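Local coordinates for protein DyP (Bjerkandera adusta, PDB 3VXJ) that is a heme b enzyme of the dye-decolorizing peroxidase family that probably uses peroxide to oxidise dyes and phenolic compounds, at residues A[241-246]-A[406-411]. Sequence-based numbering, arbitrary orientation.
With NAG (2-acetamido-2-deoxy-beta-D-glucopyranose), chain C.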
ATOM      1  N   ALA A 241     -13.713 -28.488   5.763  1.00 11.11           N
ATOM      2  CA  ALA A 241     -12.588 -29.424   5.831  1.00 11.10           C
ATOM      3  C   ALA A 241     -11.510 -29.002   4.853  1.00 11.04           C
ATOM      4  O   ALA A 241     -11.786 -28.326   3.862  1.00 11.38           O
ATOM      5  CB  ALA A 241     -13.044 -30.839   5.497  1.00 11.70           C
ATOM      6  N   ASN A 242     -10.280 -29.409   5.126  1.00 10.90           N
ATOM      7  CA  ASN A 242      -9.257 -29.323   4.108  1.00 10.53           C
ATOM      8  C   ASN A 242      -8.549 -30.662   4.020  1.00 10.63           C
ATOM      9  O   ASN A 242      -9.018 -31.636   4.612  1.00 10.80           O
ATOM     10  CB  ASN A 242      -8.333 -28.107   4.303  1.00 10.41           C
ATOM     11  CG  ASN A 242      -7.518 -28.158   5.577  1.00 10.10           C
ATOM     12  OD1 ASN A 242      -7.176 -29.229   6.093  1.00 11.12           O
ATOM     13  ND2 ASN A 242      -7.155 -26.977   6.071  1.00 10.73           N
ATOM     14  N   SER A 243      -7.440 -30.722   3.286  1.00 10.78           N
ATOM     15  CA  SER A 243      -6.756 -31.992   3.044  1.00 11.45           C
ATOM     16  C   SER A 243      -6.396 -32.726   4.327  1.00 11.74           C
ATOM     17  O   SER A 243      -6.413 -33.954   4.364  1.00 12.37           O
ATOM     18  CB  SER A 243      -5.484 -31.774   2.218  1.00 11.31           C
ATOM     19  OG  SER A 243      -5.768 -31.223   0.940  1.00 12.59           O
ATOM     20  N   ALA A 244      -6.067 -31.966   5.369  1.00 12.06           N
ATOM     21  CA  ALA A 244      -5.589 -32.528   6.623  1.00 13.15           C
ATOM     22  C   ALA A 244      -6.703 -33.122   7.483  1.00 13.43           C
ATOM     23  O   ALA A 244      -6.442 -33.945   8.356  1.00 14.73           O
ATOM     24  CB  ALA A 244      -4.819 -31.478   7.398  1.00 13.48           C
ATOM     25  N   GLY A 245      -7.942 -32.705   7.238  1.00 13.31           N
ATOM     26  CA  GLY A 245      -9.085 -33.209   7.988  1.00 13.65           C
ATOM     27  C   GLY A 245     -10.183 -32.183   8.158  1.00 13.13           C
ATOM     28  O   GLY A 245     -10.147 -31.085   7.578  1.00 12.45           O
ATOM     29  N   ASN A 246     -11.180 -32.569   8.946  1.00 13.33           N
ATOM     30  CA  ASN A 246     -12.286 -31.697   9.286  1.00 13.98           C
ATOM     31  C   ASN A 246     -11.850 -30.529  10.139  1.00 13.29           C
ATOM     32  O   ASN A 246     -10.941 -30.636  10.958  1.00 14.44           O
ATOM     33  CB  ASN A 246     -13.335 -32.490  10.042  1.00 14.95           C
ATOM     34  CG  ASN A 246     -14.169 -33.364   9.147  1.00 18.26           C
ATOM     35  OD1 ASN A 246     -14.150 -33.250   7.917  1.00 19.04           O
ATOM     36  ND2 ASN A 246     -14.928 -34.256   9.770  1.00 23.66           N
ATOM     37  N   ASP A 406     -12.599 -22.867  -1.377  1.00  9.02           N
ATOM     38  CA  ASP A 406     -12.643 -24.161  -0.712  1.00  9.50           C
ATOM     39  C   ASP A 406     -11.776 -25.145  -1.493  1.00  9.75           C
ATOM     40  O   ASP A 406     -12.134 -25.549  -2.603  1.00  9.44           O
ATOM     41  CB  ASP A 406     -14.089 -24.666  -0.602  1.00 10.25           C
ATOM     42  CG  ASP A 406     -14.211 -25.939   0.212  1.00 12.07           C
ATOM     43  OD1 ASP A 406     -13.210 -26.665   0.345  1.00 11.97           O
ATOM     44  OD2 ASP A 406     -15.317 -26.227   0.709  1.00 13.36           O
ATOM     45  N   PRO A 407     -10.637 -25.551  -0.907  1.00  9.29           N
ATOM     46  CA  PRO A 407      -9.720 -26.421  -1.645  1.00  9.79           C
ATOM     47  C   PRO A 407     -10.307 -27.782  -2.011  1.00 10.37           C
ATOM     48  O   PRO A 407      -9.804 -28.429  -2.923  1.00 10.27           O
ATOM     49  CB  PRO A 407      -8.549 -26.592  -0.674  1.00  9.56           C
ATOM     50  CG  PRO A 407      -9.169 -26.430   0.695  1.00  9.38           C
ATOM     51  CD  PRO A 407     -10.206 -25.349   0.491  1.00  9.72           C
ATOM     52  N   LEU A 408     -11.359 -28.205  -1.308  1.00 10.87           N
ATOM     53  CA  LEU A 408     -11.983 -29.509  -1.567  1.00 11.40           C
ATOM     54  C   LEU A 408     -13.216 -29.382  -2.457  1.00 11.95           C
ATOM     55  O   LEU A 408     -13.818 -30.385  -2.828  1.00 12.82           O
ATOM     56  CB  LEU A 408     -12.326 -30.244  -0.255  1.00 11.83           C
ATOM     57  CG  LEU A 408     -11.192 -30.426   0.768  1.00 11.14           C
ATOM     58  CD1 LEU A 408     -11.648 -31.293   1.940  1.00 13.14           C
ATOM     59  CD2 LEU A 408      -9.924 -31.007   0.131  1.00 13.41           C
ATOM     60  N   ASN A 409     -13.584 -28.145  -2.785  1.00 11.87           N
ATOM     61  CA  ASN A 409     -14.701 -27.869  -3.695  1.00 12.13           C
ATOM     62  C   ASN A 409     -14.370 -26.638  -4.528  1.00 11.16           C
ATOM     63  O   ASN A 409     -14.980 -25.579  -4.365  1.00 10.97           O
ATOM     64  CB  ASN A 409     -16.010 -27.635  -2.920  1.00 12.88           C
ATOM     65  CG  ASN A 409     -16.406 -28.806  -2.043  1.00 17.47           C
ATOM     66  OD1 ASN A 409     -16.234 -28.767  -0.821  1.00 22.23           O
ATOM     67  ND2 ASN A 409     -16.940 -29.852  -2.656  1.00 19.44           N
ATOM     68  N   GLN A 410     -13.385 -26.776  -5.409  1.00 10.89           N
ATOM     69  CA  GLN A 410     -12.781 -25.607  -6.058  1.00 11.04           C
ATOM     70  C   GLN A 410     -13.691 -24.898  -7.045  1.00 11.54           C
ATOM     71  O   GLN A 410     -13.531 -23.706  -7.301  1.00 11.49           O
ATOM     72  CB  GLN A 410     -11.448 -25.984  -6.706  1.00 10.62           C
ATOM     73  CG  GLN A 410     -10.429 -26.420  -5.654  1.00 10.16           C
ATOM     74  CD  GLN A 410      -9.094 -26.870  -6.231  1.00  9.56           C
ATOM     75  OE1 GLN A 410      -8.697 -26.475  -7.335  1.00 10.03           O
ATOM     76  NE2 GLN A 410      -8.382 -27.687  -5.465  1.00  9.03           N
ATOM     77  N   ASN A 411     -14.668 -25.626  -7.578  1.00 12.46           N
ATOM     78  CA  ASN A 411     -15.651 -25.012  -8.466  1.00 13.85           C
ATOM     79  C   ASN A 411     -16.720 -24.198  -7.748  1.00 13.76           C
ATOM     80  O   ASN A 411     -17.490 -23.491  -8.394  1.00 14.44           O
ATOM     81  CB  ASN A 411     -16.295 -26.047  -9.387  1.00 15.09           C
ATOM     82  CG  ASN A 411     -15.501 -26.265 -10.656  1.00 17.85           C
ATOM     83  OD1 ASN A 411     -14.922 -25.327 -11.222  1.00 21.59           O
ATOM     84  ND2 ASN A 411     -15.477 -27.502 -11.123  1.00 20.62           N
TER
HETATM   85  C1  NAG C 502     -15.811 -35.133   9.055  1.00 25.12           C
HETATM   86  C2  NAG C 502     -16.189 -36.231  10.053  1.00 28.89           C
HETATM   87  C3  NAG C 502     -17.325 -37.089   9.481  1.00 29.22           C
HETATM   88  C4  NAG C 502     -18.500 -36.204   9.058  1.00 29.22           C
HETATM   89  C5  NAG C 502     -18.034 -35.071   8.139  1.00 28.53           C
HETATM   90  C6  NAG C 502     -19.159 -34.081   7.861  1.00 29.13           C
HETATM   91  C7  NAG C 502     -14.273 -37.840   9.772  1.00 33.41           C
HETATM   92  C8  NAG C 502     -13.150 -38.494  10.525  1.00 33.77           C
HETATM   93  N2  NAG C 502     -15.032 -37.010  10.497  1.00 31.44           N
HETATM   94  O3  NAG C 502     -17.748 -38.044  10.431  1.00 30.49           O
HETATM   95  O4  NAG C 502     -19.466 -36.987   8.388  1.00 30.57           O
HETATM   96  O5  NAG C 502     -16.962 -34.364   8.734  1.00 27.09           O
HETATM   97  O6  NAG C 502     -18.710 -33.101   6.950  1.00 30.80           O
HETATM   98  O7  NAG C 502     -14.435 -38.093   8.575  1.00 34.81           O
HETATM   99  O   HOH W   1     -14.163 -28.380   2.521  1.00  8.17           O
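At the closest backbone approach, the CA atoms of N242 and L408 lie 6.3 Å apart, and a tight beta-hairpin (241-246) faces a type I turn (D406 to N409). The hairpin has a two-residue loop: N242 and G245 exchange backbone hydrogen bonds in both directions across a type I turn. No direct hydrogen bond joins the two segments, so packing and one water carry the contact, on the periphery of the chain and away from the heme.

L408 contributes the largest single share of the buried surface, 65 of 184 Å². Its two methyls lie side by side along one flank of the hairpin: CD1 3.8 Å from A241 CB, and CD2 further on, 4.0 Å from S243 N at the turn. Deeper, the CG edge of the P407 ring meets N242 CB at 4.1 Å, and F255 of helix 249-261 backs both residues. N242 divides its amide, OD1 closing an Asx turn onto A244 N and ND2 bonding T275 O.

D406 makes a second Asx turn. A chi1 of -174° places its carboxylate beside its own carbonyl carbon, where OD1 accepts from L408 N at 2.9 Å, the donor standing 35° out of the carboxylate plane. Water 1 bridges the segments, 2.7 Å from A241 O and 2.9 Å from the same D406 OD1. A leucine in place of D406 would probably leave L408 N without its side-chain acceptor and water 1 without its carboxylate partner. On the second hairpin strand, N246 carries an N-linked glycan, its ND2 bonded covalently to NAG C1 at 1.4 Å.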